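Local coordinates for methylenetetrahydrofolate--tRNA-(uracil-5-)-methyltransferase TrmFO (Thermus thermophilus, PDB 3G5S), which catalyses, as an FAD-dependent enzyme, the folate-dependent methylation of uridine 54 in tRNA to 5-methyluridine, at residues W18-M32 with R107-V121. Residues are numbered along the deposited sequence; the frame is centred on the assembly and turned at random. Where two conformers were deposited one is given.
Sequences WTLLRLGVPVRLFEM and RLTGHPLLEVVREEV. With FAD (flavin-adenine dinucleotide), chain B; EDO (1,2-ethanediol), chain I.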
ATOM      1  N   TRP A  18     -15.143   0.344 -14.077  1.00 10.78           N
ATOM      2  CA  TRP A  18     -15.391  -0.841 -14.884  1.00 11.10           C
ATOM      3  C   TRP A  18     -16.222  -1.866 -14.118  1.00 10.52           C
ATOM      4  O   TRP A  18     -17.093  -2.532 -14.686  1.00 11.49           O
ATOM      5  CB  TRP A  18     -14.063  -1.452 -15.321  1.00 11.46           C
ATOM      6  CG  TRP A  18     -14.199  -2.505 -16.367  1.00 12.22           C
ATOM      7  CD1 TRP A  18     -13.861  -3.821 -16.255  1.00 12.86           C
ATOM      8  CD2 TRP A  18     -14.682  -2.324 -17.703  1.00 13.46           C
ATOM      9  NE1 TRP A  18     -14.116  -4.476 -17.439  1.00 14.16           N
ATOM     10  CE2 TRP A  18     -14.620  -3.578 -18.344  1.00 15.10           C
ATOM     11  CE3 TRP A  18     -15.175  -1.224 -18.416  1.00 14.58           C
ATOM     12  CZ2 TRP A  18     -15.028  -3.759 -19.665  1.00 17.15           C
ATOM     13  CZ3 TRP A  18     -15.575  -1.405 -19.728  1.00 16.67           C
ATOM     14  CH2 TRP A  18     -15.501  -2.663 -20.338  1.00 17.95           C
ATOM     15  N   THR A  19     -15.946  -2.005 -12.828  1.00 10.23           N
ATOM     16  CA  THR A  19     -16.666  -2.973 -12.014  1.00 10.37           C
ATOM     17  C   THR A  19     -18.151  -2.614 -11.922  1.00 10.18           C
ATOM     18  O   THR A  19     -19.030  -3.464 -12.092  1.00 11.11           O
ATOM     19  CB  THR A  19     -16.048  -3.069 -10.606  1.00 11.39           C
ATOM     20  OG1 THR A  19     -14.632  -3.261 -10.709  1.00 11.98           O
ATOM     21  CG2 THR A  19     -16.645  -4.229  -9.834  1.00 11.83           C
ATOM     22  N   LEU A  20     -18.420  -1.341 -11.658  1.00 10.20           N
ATOM     23  CA  LEU A  20     -19.784  -0.849 -11.633  1.00 10.78           C
ATOM     24  C   LEU A  20     -20.486  -1.108 -12.969  1.00 10.70           C
ATOM     25  O   LEU A  20     -21.605  -1.628 -13.008  1.00 11.57           O
ATOM     26  CB  LEU A  20     -19.766   0.639 -11.305  1.00 10.90           C
ATOM     27  CG  LEU A  20     -19.546   0.965  -9.826  1.00 10.96           C
ATOM     28  CD1 LEU A  20     -18.737   2.243  -9.646  1.00 11.42           C
ATOM     29  CD2 LEU A  20     -20.877   1.076  -9.114  1.00 11.28           C
ATOM     30  N   LEU A  21     -19.822  -0.750 -14.062  1.00 10.77           N
ATOM     31  CA  LEU A  21     -20.408  -0.895 -15.388  1.00 12.28           C
ATOM     32  C   LEU A  21     -20.721  -2.356 -15.709  1.00 12.59           C
ATOM     33  O   LEU A  21     -21.773  -2.664 -16.272  1.00 14.08           O
ATOM     34  CB  LEU A  21     -19.488  -0.286 -16.448  1.00 12.41           C
ATOM     35  CG  LEU A  21     -19.251   1.222 -16.314  1.00 12.92           C
ATOM     36  CD1 LEU A  21     -18.102   1.675 -17.203  1.00 14.88           C
ATOM     37  CD2 LEU A  21     -20.524   2.004 -16.629  1.00 12.98           C
ATOM     38  N   ARG A  22     -19.803  -3.253 -15.344  1.00 13.38           N
ATOM     39  CA  ARG A  22     -19.972  -4.691 -15.578  1.00 14.83           C
ATOM     40  C   ARG A  22     -21.202  -5.233 -14.870  1.00 14.09           C
ATOM     41  O   ARG A  22     -21.827  -6.188 -15.339  1.00 15.49           O
ATOM     42  CB  ARG A  22     -18.743  -5.486 -15.097  1.00 18.36           C
ATOM     43  CG  ARG A  22     -17.455  -5.190 -15.839  1.00 20.26           C
ATOM     44  CD  ARG A  22     -16.436  -6.288 -15.644  1.00 19.96           C
ATOM     45  NE  ARG A  22     -15.609  -6.192 -14.440  1.00 19.79           N
ATOM     46  CZ  ARG A  22     -15.205  -7.259 -13.749  1.00 17.72           C
ATOM     47  NH1 ARG A  22     -15.613  -8.462 -14.111  1.00 17.37           N
ATOM     48  NH2 ARG A  22     -14.433  -7.132 -12.682  1.00 18.20           N
ATOM     49  N   LEU A  23     -21.515  -4.642 -13.722  1.00 13.81           N
ATOM     50  CA  LEU A  23     -22.675  -5.042 -12.937  1.00 14.27           C
ATOM     51  C   LEU A  23     -23.936  -4.261 -13.320  1.00 14.39           C
ATOM     52  O   LEU A  23     -24.968  -4.368 -12.657  1.00 16.19           O
ATOM     53  CB  LEU A  23     -22.373  -4.921 -11.440  1.00 15.38           C
ATOM     54  CG  LEU A  23     -21.346  -5.952 -10.946  1.00 17.45           C
ATOM     55  CD1 LEU A  23     -20.856  -5.583  -9.559  1.00 18.17           C
ATOM     56  CD2 LEU A  23     -21.918  -7.361 -10.964  1.00 20.72           C
ATOM     57  N   GLY A  24     -23.854  -3.496 -14.404  1.00 13.56           N
ATOM     58  CA  GLY A  24     -25.008  -2.776 -14.919  1.00 14.51           C
ATOM     59  C   GLY A  24     -25.390  -1.517 -14.158  1.00 14.21           C
ATOM     60  O   GLY A  24     -26.530  -1.057 -14.253  1.00 14.56           O
ATOM     61  N   VAL A  25     -24.441  -0.952 -13.412  1.00 12.71           N
ATOM     62  CA  VAL A  25     -24.696   0.259 -12.635  1.00 11.81           C
ATOM     63  C   VAL A  25     -24.036   1.450 -13.333  1.00 11.64           C
ATOM     64  O   VAL A  25     -22.829   1.457 -13.533  1.00 12.59           O
ATOM     65  CB  VAL A  25     -24.158   0.109 -11.200  1.00 11.83           C
ATOM     66  CG1 VAL A  25     -24.406   1.374 -10.397  1.00 12.57           C
ATOM     67  CG2 VAL A  25     -24.786  -1.096 -10.516  1.00 13.15           C
ATOM     68  N   PRO A  26     -24.829   2.466 -13.718  1.00 11.96           N
ATOM     69  CA  PRO A  26     -24.239   3.601 -14.435  1.00 12.52           C
ATOM     70  C   PRO A  26     -23.272   4.397 -13.570  1.00 11.15           C
ATOM     71  O   PRO A  26     -23.402   4.444 -12.337  1.00 12.01           O
ATOM     72  CB  PRO A  26     -25.457   4.463 -14.791  1.00 13.30           C
ATOM     73  CG  PRO A  26     -26.608   3.518 -14.744  1.00 13.55           C
ATOM     74  CD  PRO A  26     -26.291   2.574 -13.632  1.00 12.85           C
ATOM     75  N   VAL A  27     -22.317   5.038 -14.235  1.00 11.70           N
ATOM     76  CA  VAL A  27     -21.211   5.703 -13.569  1.00 11.69           C
ATOM     77  C   VAL A  27     -21.071   7.124 -14.088  1.00 11.24           C
ATOM     78  O   VAL A  27     -21.279   7.390 -15.276  1.00 11.79           O
ATOM     79  CB  VAL A  27     -19.887   4.930 -13.808  1.00 11.91           C
ATOM     80  CG1 VAL A  27     -18.690   5.703 -13.271  1.00 12.17           C
ATOM     81  CG2 VAL A  27     -19.965   3.540 -13.181  1.00 12.30           C
ATOM     82  N   ARG A  28     -20.746   8.024 -13.168  1.00 11.54           N
ATOM     83  CA  ARG A  28     -20.311   9.367 -13.481  1.00 12.28           C
ATOM     84  C   ARG A  28     -18.853   9.437 -13.048  1.00 10.86           C
ATOM     85  O   ARG A  28     -18.553   9.452 -11.851  1.00 11.67           O
ATOM     86  CB  ARG A  28     -21.149  10.378 -12.698  1.00 12.94           C
ATOM     87  CG  ARG A  28     -20.865  11.816 -13.044  1.00 14.71           C
ATOM     88  CD  ARG A  28     -21.794  12.771 -12.289  1.00 16.18           C
ATOM     89  NE  ARG A  28     -23.200  12.587 -12.646  1.00 17.16           N
ATOM     90  CZ  ARG A  28     -24.115  12.022 -11.861  1.00 17.69           C
ATOM     91  NH1 ARG A  28     -23.785  11.564 -10.660  1.00 18.32           N
ATOM     92  NH2 ARG A  28     -25.366  11.906 -12.283  1.00 19.91           N
ATOM     93  N   LEU A  29     -17.958   9.432 -14.032  1.00 11.38           N
ATOM     94  CA  LEU A  29     -16.525   9.370 -13.787  1.00 11.70           C
ATOM     95  C   LEU A  29     -15.932  10.755 -13.952  1.00 11.72           C
ATOM     96  O   LEU A  29     -15.953  11.316 -15.049  1.00 12.77           O
ATOM     97  CB  LEU A  29     -15.879   8.396 -14.772  1.00 12.12           C
ATOM     98  CG  LEU A  29     -14.362   8.221 -14.701  1.00 12.61           C
ATOM     99  CD1 LEU A  29     -13.945   7.683 -13.345  1.00 12.34           C
ATOM    100  CD2 LEU A  29     -13.900   7.298 -15.813  1.00 13.65           C
ATOM    101  N   PHE A  30     -15.424  11.308 -12.854  1.00 11.75           N
ATOM    102  CA  PHE A  30     -14.835  12.642 -12.855  1.00 11.83           C
ATOM    103  C   PHE A  30     -13.326  12.545 -13.023  1.00 11.99           C
ATOM    104  O   PHE A  30     -12.664  11.757 -12.343  1.00 12.41           O
ATOM    105  CB  PHE A  30     -15.108  13.367 -11.530  1.00 12.06           C
ATOM    106  CG  PHE A  30     -16.554  13.692 -11.273  1.00 12.97           C
ATOM    107  CD1 PHE A  30     -17.384  12.777 -10.646  1.00 13.73           C
ATOM    108  CD2 PHE A  30     -17.069  14.931 -11.614  1.00 14.29           C
ATOM    109  CE1 PHE A  30     -18.704  13.087 -10.387  1.00 14.72           C
ATOM    110  CE2 PHE A  30     -18.385  15.240 -11.359  1.00 15.19           C
ATOM    111  CZ  PHE A  30     -19.204  14.325 -10.744  1.00 15.83           C
ATOM    112  N   GLU A  31     -12.784  13.365 -13.914  1.00 12.46           N
ATOM    113  CA  GLU A  31     -11.347  13.452 -14.091  1.00 12.90           C
ATOM    114  C   GLU A  31     -10.982  14.880 -14.443  1.00 13.34           C
ATOM    115  O   GLU A  31     -11.503  15.445 -15.404  1.00 14.41           O
ATOM    116  CB  GLU A  31     -10.871  12.492 -15.184  1.00 13.63           C
ATOM    117  CG  GLU A  31      -9.386  12.599 -15.491  1.00 13.63           C
ATOM    118  CD  GLU A  31      -8.527  12.509 -14.248  1.00 12.80           C
ATOM    119  OE1 GLU A  31      -7.784  13.480 -13.975  1.00 13.29           O
ATOM    120  OE2 GLU A  31      -8.600  11.475 -13.540  1.00 12.68           O
HETATM  121  N   MSE A  32     -10.084  15.471 -13.666  1.00 13.37           N
HETATM  122  CA  MSE A  32      -9.718  16.861 -13.906  1.00 14.01           C
HETATM  123  C   MSE A  32      -8.716  17.042 -15.050  1.00 14.42           C
HETATM  124  O   MSE A  32      -8.631  18.121 -15.640  1.00 14.61           O
HETATM  125  CB  MSE A  32      -9.194  17.496 -12.627  1.00 14.75           C
HETATM  126  CG  MSE A  32      -7.871  16.957 -12.154  1.00 15.24           C
HETATM  127 SE   MSE A  32      -7.398  17.733 -10.450  1.00 16.99          SE
HETATM  128  CE  MSE A  32      -5.602  16.986 -10.300  1.00 18.41           C
ATOM    129  N   ARG A 107     -12.167   1.385 -23.681  1.00 15.84           N
ATOM    130  CA  ARG A 107     -13.190   0.480 -23.160  1.00 15.96           C
ATOM    131  C   ARG A 107     -14.173   1.224 -22.263  1.00 15.91           C
ATOM    132  O   ARG A 107     -15.377   1.013 -22.341  1.00 16.75           O
ATOM    133  CB  ARG A 107     -12.576  -0.707 -22.403  1.00 17.04           C
ATOM    134  CG  ARG A 107     -11.806  -1.719 -23.257  1.00 19.16           C
ATOM    135  CD  ARG A 107     -12.621  -2.287 -24.407  1.00 21.94           C
ATOM    136  NE  ARG A 107     -13.889  -2.894 -24.005  1.00 23.68           N
ATOM    137  CZ  ARG A 107     -14.017  -4.109 -23.477  1.00 24.16           C
ATOM    138  NH1 ARG A 107     -12.947  -4.856 -23.248  1.00 25.29           N
ATOM    139  NH2 ARG A 107     -15.219  -4.578 -23.166  1.00 23.88           N
ATOM    140  N   LEU A 108     -13.654   2.095 -21.403  1.00 14.97           N
ATOM    141  CA  LEU A 108     -14.509   2.877 -20.518  1.00 14.87           C
ATOM    142  C   LEU A 108     -15.353   3.886 -21.290  1.00 15.70           C
ATOM    143  O   LEU A 108     -16.577   3.924 -21.156  1.00 16.33           O
ATOM    144  CB  LEU A 108     -13.667   3.588 -19.458  1.00 13.38           C
ATOM    145  CG  LEU A 108     -13.254   2.701 -18.287  1.00 13.19           C
ATOM    146  CD1 LEU A 108     -12.132   3.331 -17.484  1.00 14.74           C
ATOM    147  CD2 LEU A 108     -14.450   2.400 -17.404  1.00 14.22           C
ATOM    148  N   THR A 109     -14.693   4.701 -22.105  1.00 15.89           N
ATOM    149  CA  THR A 109     -15.377   5.784 -22.799  1.00 17.79           C
ATOM    150  C   THR A 109     -16.490   5.258 -23.704  1.00 18.62           C
ATOM    151  O   THR A 109     -17.522   5.909 -23.869  1.00 19.40           O
ATOM    152  CB  THR A 109     -14.389   6.656 -23.596  1.00 19.45           C
ATOM    153  OG1 THR A 109     -13.417   7.211 -22.700  1.00 20.32           O
ATOM    154  CG2 THR A 109     -15.120   7.793 -24.303  1.00 21.73           C
ATOM    155  N   GLY A 110     -16.286   4.073 -24.269  1.00 18.20           N
ATOM    156  CA  GLY A 110     -17.256   3.474 -25.164  1.00 19.91           C
ATOM    157  C   GLY A 110     -18.428   2.763 -24.508  1.00 19.07           C
ATOM    158  O   GLY A 110     -19.343   2.318 -25.198  1.00 20.51           O
ATOM    159  N   HIS A 111     -18.414   2.645 -23.183  1.00 17.65           N
ATOM    160  CA  HIS A 111     -19.498   1.954 -22.486  1.00 16.57           C
ATOM    161  C   HIS A 111     -20.762   2.817 -22.414  1.00 16.96           C
ATOM    162  O   HIS A 111     -20.692   3.980 -22.023  1.00 16.73           O
ATOM    163  CB  HIS A 111     -19.071   1.552 -21.074  1.00 15.49           C
ATOM    164  CG  HIS A 111     -19.921   0.473 -20.491  1.00 16.21           C
ATOM    165  ND1 HIS A 111     -21.222   0.685 -20.086  1.00 15.99           N
ATOM    166  CD2 HIS A 111     -19.670  -0.839 -20.278  1.00 17.25           C
ATOM    167  CE1 HIS A 111     -21.733  -0.449 -19.641  1.00 16.37           C
ATOM    168  NE2 HIS A 111     -20.810  -1.392 -19.749  1.00 17.31           N
ATOM    169  N   PRO A 112     -21.927   2.237 -22.763  0.50 17.52           N
ATOM    170  CA  PRO A 112     -23.183   3.003 -22.808  0.50 17.49           C
ATOM    171  C   PRO A 112     -23.591   3.595 -21.464  0.50 16.73           C
ATOM    172  O   PRO A 112     -24.368   4.550 -21.434  0.50 17.39           O
ATOM    173  CB  PRO A 112     -24.228   1.957 -23.221  0.50 19.13           C
ATOM    174  CG  PRO A 112     -23.458   0.824 -23.804  0.50 18.93           C
ATOM    175  CD  PRO A 112     -22.128   0.818 -23.110  0.50 18.45           C
ATOM    176  N   LEU A 113     -23.097   3.028 -20.371  1.00 15.61           N
ATOM    177  CA  LEU A 113     -23.515   3.469 -19.044  1.00 14.21           C
ATOM    178  C   LEU A 113     -22.519   4.399 -18.350  1.00 12.86           C
ATOM    179  O   LEU A 113     -22.720   4.763 -17.190  1.00 13.19           O
ATOM    180  CB  LEU A 113     -23.838   2.268 -18.154  1.00 15.38           C
ATOM    181  CG  LEU A 113     -24.944   1.321 -18.634  1.00 16.49           C
ATOM    182  CD1 LEU A 113     -25.175   0.212 -17.616  1.00 17.87           C
ATOM    183  CD2 LEU A 113     -26.247   2.054 -18.926  1.00 17.51           C
ATOM    184  N   LEU A 114     -21.467   4.801 -19.058  1.00 13.83           N
ATOM    185  CA  LEU A 114     -20.457   5.690 -18.489  1.00 14.45           C
ATOM    186  C   LEU A 114     -20.572   7.120 -19.003  1.00 14.77           C
ATOM    187  O   LEU A 114     -20.522   7.360 -20.208  1.00 16.13           O
ATOM    188  CB  LEU A 114     -19.046   5.175 -18.786  1.00 15.60           C
ATOM    189  CG  LEU A 114     -17.948   6.095 -18.235  1.00 18.48           C
ATOM    190  CD1 LEU A 114     -17.939   6.043 -16.723  1.00 18.35           C
ATOM    191  CD2 LEU A 114     -16.582   5.746 -18.785  1.00 20.33           C
ATOM    192  N   GLU A 115     -20.726   8.058 -18.074  1.00 14.11           N
ATOM    193  CA  GLU A 115     -20.599   9.482 -18.369  1.00 14.80           C
ATOM    194  C   GLU A 115     -19.283   9.981 -17.792  1.00 13.50           C
ATOM    195  O   GLU A 115     -18.984   9.744 -16.620  1.00 14.48           O
ATOM    196  CB  GLU A 115     -21.750  10.284 -17.763  1.00 16.06           C
ATOM    197  CG  GLU A 115     -21.628  11.783 -18.037  1.00 19.76           C
ATOM    198  CD  GLU A 115     -22.584  12.645 -17.219  1.00 24.63           C
ATOM    199  OE1 GLU A 115     -22.619  13.871 -17.455  1.00 26.99           O
ATOM    200  OE2 GLU A 115     -23.289  12.111 -16.339  1.00 27.40           O
ATOM    201  N   VAL A 116     -18.497  10.656 -18.622  1.00 14.16           N
ATOM    202  CA  VAL A 116     -17.250  11.261 -18.192  1.00 14.58           C
ATOM    203  C   VAL A 116     -17.468  12.750 -17.972  1.00 14.61           C
ATOM    204  O   VAL A 116     -18.019  13.431 -18.834  1.00 15.62           O
ATOM    205  CB  VAL A 116     -16.148  11.076 -19.250  1.00 15.81           C
ATOM    206  CG1 VAL A 116     -14.860  11.744 -18.806  1.00 17.01           C
ATOM    207  CG2 VAL A 116     -15.913   9.597 -19.518  1.00 17.49           C
ATOM    208  N   VAL A 117     -17.039  13.244 -16.815  1.00 14.26           N
ATOM    209  CA  VAL A 117     -17.107  14.662 -16.504  1.00 14.20           C
ATOM    210  C   VAL A 117     -15.687  15.174 -16.294  1.00 14.36           C
ATOM    211  O   VAL A 117     -14.993  14.745 -15.362  1.00 14.23           O
ATOM    212  CB  VAL A 117     -17.951  14.915 -15.242  1.00 15.97           C
ATOM    213  CG1 VAL A 117     -18.017  16.401 -14.935  1.00 18.07           C
ATOM    214  CG2 VAL A 117     -19.355  14.344 -15.411  1.00 17.27           C
ATOM    215  N   ARG A 118     -15.248  16.069 -17.176  1.00 14.80           N
ATOM    216  CA  ARG A 118     -13.905  16.614 -17.079  1.00 15.18           C
ATOM    217  C   ARG A 118     -13.948  17.839 -16.185  1.00 16.58           C
ATOM    218  O   ARG A 118     -14.144  18.965 -16.650  1.00 20.53           O
ATOM    219  CB  ARG A 118     -13.358  16.971 -18.460  1.00 16.94           C
ATOM    220  CG  ARG A 118     -13.224  15.785 -19.407  1.00 18.22           C
ATOM    221  CD  ARG A 118     -11.972  14.954 -19.121  1.00 19.36           C
ATOM    222  NE  ARG A 118     -11.873  13.811 -20.030  1.00 19.32           N
ATOM    223  CZ  ARG A 118     -10.807  13.021 -20.148  1.00 19.83           C
ATOM    224  NH1 ARG A 118      -9.728  13.235 -19.408  1.00 18.62           N
ATOM    225  NH2 ARG A 118     -10.821  12.012 -21.010  1.00 21.74           N
ATOM    226  N   GLU A 119     -13.786  17.609 -14.891  1.00 15.23           N
ATOM    227  CA  GLU A 119     -13.794  18.689 -13.925  1.00 16.19           C
ATOM    228  C   GLU A 119     -13.095  18.243 -12.655  1.00 15.48           C
ATOM    229  O   GLU A 119     -12.968  17.043 -12.385  1.00 16.38           O
ATOM    230  CB  GLU A 119     -15.226  19.121 -13.615  1.00 20.80           C
ATOM    231  CG  GLU A 119     -15.941  18.273 -12.581  1.00 25.26           C
ATOM    232  CD  GLU A 119     -17.236  18.909 -12.101  1.00 27.50           C
ATOM    233  OE1 GLU A 119     -17.525  18.832 -10.887  1.00 29.59           O
ATOM    234  OE2 GLU A 119     -17.960  19.487 -12.938  1.00 27.21           O
ATOM    235  N   GLU A 120     -12.617  19.216 -11.891  1.00 15.91           N
ATOM    236  CA  GLU A 120     -12.086  18.948 -10.571  1.00 15.93           C
ATOM    237  C   GLU A 120     -13.227  18.893  -9.570  1.00 15.45           C
ATOM    238  O   GLU A 120     -14.024  19.823  -9.482  1.00 17.67           O
ATOM    239  CB  GLU A 120     -11.111  20.041 -10.135  1.00 16.98           C
ATOM    240  CG  GLU A 120     -10.553  19.767  -8.754  1.00 17.12           C
ATOM    241  CD  GLU A 120      -9.966  20.980  -8.066  1.00 17.93           C
ATOM    242  OE1 GLU A 120     -10.097  22.114  -8.584  1.00 21.30           O
ATOM    243  OE2 GLU A 120      -9.379  20.786  -6.982  1.00 16.64           O
ATOM    244  N   VAL A 121     -13.301  17.807  -8.814  1.00 13.71           N
ATOM    245  CA  VAL A 121     -14.274  17.685  -7.740  1.00 13.66           C
ATOM    246  C   VAL A 121     -13.681  18.327  -6.498  1.00 13.78           C
ATOM    247  O   VAL A 121     -12.595  17.959  -6.054  1.00 14.79           O
ATOM    248  CB  VAL A 121     -14.620  16.202  -7.495  1.00 13.52           C
ATOM    249  CG1 VAL A 121     -15.476  16.044  -6.252  1.00 13.98           C
ATOM    250  CG2 VAL A 121     -15.310  15.627  -8.721  1.00 14.72           C
TER
HETATM  251  PA  FAD B 444      -3.819   7.998  -9.823  1.00 10.67           P
HETATM  252  O1A FAD B 444      -2.856   9.130  -9.608  1.00 11.62           O
HETATM  253  O2A FAD B 444      -3.464   6.945 -10.826  1.00 11.15           O
HETATM  254  O5B FAD B 444      -5.267   8.548 -10.209  1.00 10.59           O
HETATM  255  C5B FAD B 444      -5.862   9.624  -9.509  1.00 11.11           C
HETATM  256  C4B FAD B 444      -6.652  10.435 -10.517  1.00 11.06           C
HETATM  257  O4B FAD B 444      -7.438  11.395  -9.831  1.00 11.27           O
HETATM  258  C3B FAD B 444      -5.739  11.216 -11.460  1.00 11.74           C
HETATM  259  O3B FAD B 444      -6.087  10.976 -12.810  1.00 12.32           O
HETATM  260  C2B FAD B 444      -5.959  12.678 -11.069  1.00 12.17           C
HETATM  261  O2B FAD B 444      -5.844  13.599 -12.134  1.00 13.18           O
HETATM  262  C1B FAD B 444      -7.376  12.642 -10.528  1.00 11.61           C
HETATM  263  N9A FAD B 444      -7.762  13.662  -9.542  1.00 12.28           N
HETATM  264  C8A FAD B 444      -7.081  14.048  -8.421  1.00 12.36           C
HETATM  265  N7A FAD B 444      -7.838  14.933  -7.739  1.00 12.35           N
HETATM  266  C5A FAD B 444      -9.004  15.101  -8.418  1.00 12.13           C
HETATM  267  C6A FAD B 444     -10.135  15.873  -8.195  1.00 12.86           C
HETATM  268  N6A FAD B 444     -10.337  16.531  -7.046  1.00 13.38           N
HETATM  269  N1A FAD B 444     -11.163  15.802  -9.096  1.00 13.18           N
HETATM  270  C2A FAD B 444     -11.083  15.010 -10.217  1.00 13.01           C
HETATM  271  N3A FAD B 444      -9.968  14.238 -10.449  1.00 12.54           N
HETATM  272  C4A FAD B 444      -8.961  14.306  -9.555  1.00 11.85           C
HETATM  273  N1  FAD B 444       3.402   2.917  -8.430  1.00 15.04           N
HETATM  274  C2  FAD B 444       4.011   1.767  -8.861  1.00 16.21           C
HETATM  275  O2  FAD B 444       3.481   0.673  -8.676  1.00 16.23           O
HETATM  276  N3  FAD B 444       5.228   1.844  -9.511  1.00 18.11           N
HETATM  277  C4  FAD B 444       5.861   3.052  -9.751  1.00 18.79           C
HETATM  278  O4  FAD B 444       6.948   3.088 -10.341  1.00 21.94           O
HETATM  279  C4X FAD B 444       5.230   4.215  -9.309  1.00 17.33           C
HETATM  280  N5  FAD B 444       5.811   5.447  -9.510  1.00 19.08           N
HETATM  281  C5X FAD B 444       5.168   6.588  -9.075  1.00 17.96           C
HETATM  282  C6  FAD B 444       5.761   7.827  -9.294  1.00 18.31           C
HETATM  283  C7  FAD B 444       5.142   8.990  -8.857  1.00 18.98           C
HETATM  284  C7M FAD B 444       5.788  10.326  -9.097  1.00 20.72           C
HETATM  285  C8  FAD B 444       3.916   8.908  -8.204  1.00 19.27           C
HETATM  286  C8M FAD B 444       3.234  10.159  -7.730  1.00 21.41           C
HETATM  287  C9  FAD B 444       3.318   7.669  -7.986  1.00 17.50           C
HETATM  288  C9A FAD B 444       3.940   6.500  -8.418  1.00 16.22           C
HETATM  289  N10 FAD B 444       3.355   5.262  -8.185  1.00 14.49           N
HETATM  290  C10 FAD B 444       4.005   4.134  -8.649  1.00 15.38           C
HETATM  291  C1' FAD B 444       2.454   5.086  -6.984  1.00 13.26           C
HETATM  292  C2' FAD B 444       1.025   4.631  -7.328  1.00 12.03           C
HETATM  293  O2' FAD B 444       0.927   3.225  -7.480  1.00 11.65           O
HETATM  294  C3' FAD B 444       0.465   5.357  -8.551  1.00 11.23           C
HETATM  295  O3' FAD B 444       0.375   6.725  -8.206  1.00 12.20           O
HETATM  296  C4' FAD B 444      -0.911   4.849  -8.980  1.00 11.28           C
HETATM  297  O4' FAD B 444      -1.213   5.431 -10.232  1.00 11.90           O
HETATM  298  C5' FAD B 444      -1.988   5.157  -7.946  1.00 10.60           C
HETATM  299  O5' FAD B 444      -3.262   4.918  -8.504  1.00 10.09           O
HETATM  300  P   FAD B 444      -4.500   5.821  -8.043  1.00  9.68           P
HETATM  301  O1P FAD B 444      -4.663   5.779  -6.557  1.00  9.56           O
HETATM  302  O2P FAD B 444      -5.667   5.407  -8.878  1.00 10.20           O
HETATM  303  O3P FAD B 444      -4.045   7.323  -8.385  1.00  9.96           O
HETATM  304  C1  EDO I 451     -28.394  -3.285 -12.798  1.00 19.76           C
HETATM  305  O1  EDO I 451     -28.592  -2.999 -14.185  1.00 19.95           O
HETATM  306  C2  EDO I 451     -29.093  -2.210 -11.979  1.00 19.72           C
HETATM  307  O2  EDO I 451     -30.470  -2.122 -12.360  1.00 19.93           O
HETATM  308  O   HOH W   1     -23.203  15.044 -14.896  1.00 41.42           O
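Leu21 CB sits over the centre of the His111 imidazole, 3.8 Å from the centroid, in a CH-pi contact. Within its own turn the ring is held by its edge: Leu113 N donates in the ring plane to His111 ND1 at 3.0 Å. Were His111 an alanine, Leu21 CB would probably lose its flat cover and Leu113 N its side-chain acceptor. With its CG anti to the carbonyl carbon (chi1 -63°), Leu21 sends CD1 to Leu108 CD2 and CD2 to Leu113 CB. The same Leu108 CD2 meets the edge of the Trp18 indole, and the CH2 corner of that ring touches one face of the Arg107 guanidinium, 3.4 Å from NH2, the two planes 83° apart.

Strands 27-30 and 114-117 run parallel, joined by five nearly straight backbone hydrogen bonds that alternate from Val27 N to Leu113 O (3.0 Å) through to Glu31 N to Val117 O. On one face of this pair Leu114 CD1 fits against Val27 CG1 at 3.5 Å and Leu29 CB. On the other, Val121 CG2 sits over the Phe30 ring, with Glu119 CG at its edge, while the long salt bridge from Arg28 NE to Glu115 OE2 is accompanied by a water that donates to Glu115 OE1 and accepts only weakly from Arg28 NE; Arg28 NH1 also binds Asn5.

Past the strands the two segments close on the adenosine half of FAD, as in Rossmann-type folds. Glu31, just past strand 27-30, takes both ribose hydroxyls, OE1 from O2B and OE2 from O3B, and Ala9 N steadies OE2. Val121 reads the adenine edge through its backbone: its N donates to N1A at 2.9 Å and its O accepts from N6A.

Strand 114-117 is outermost in the five-stranded parallel sheet, strand 4-7 flanks 27-30 beyond it, and helix 77-84 packs on Trp18, Arg107 and Leu108.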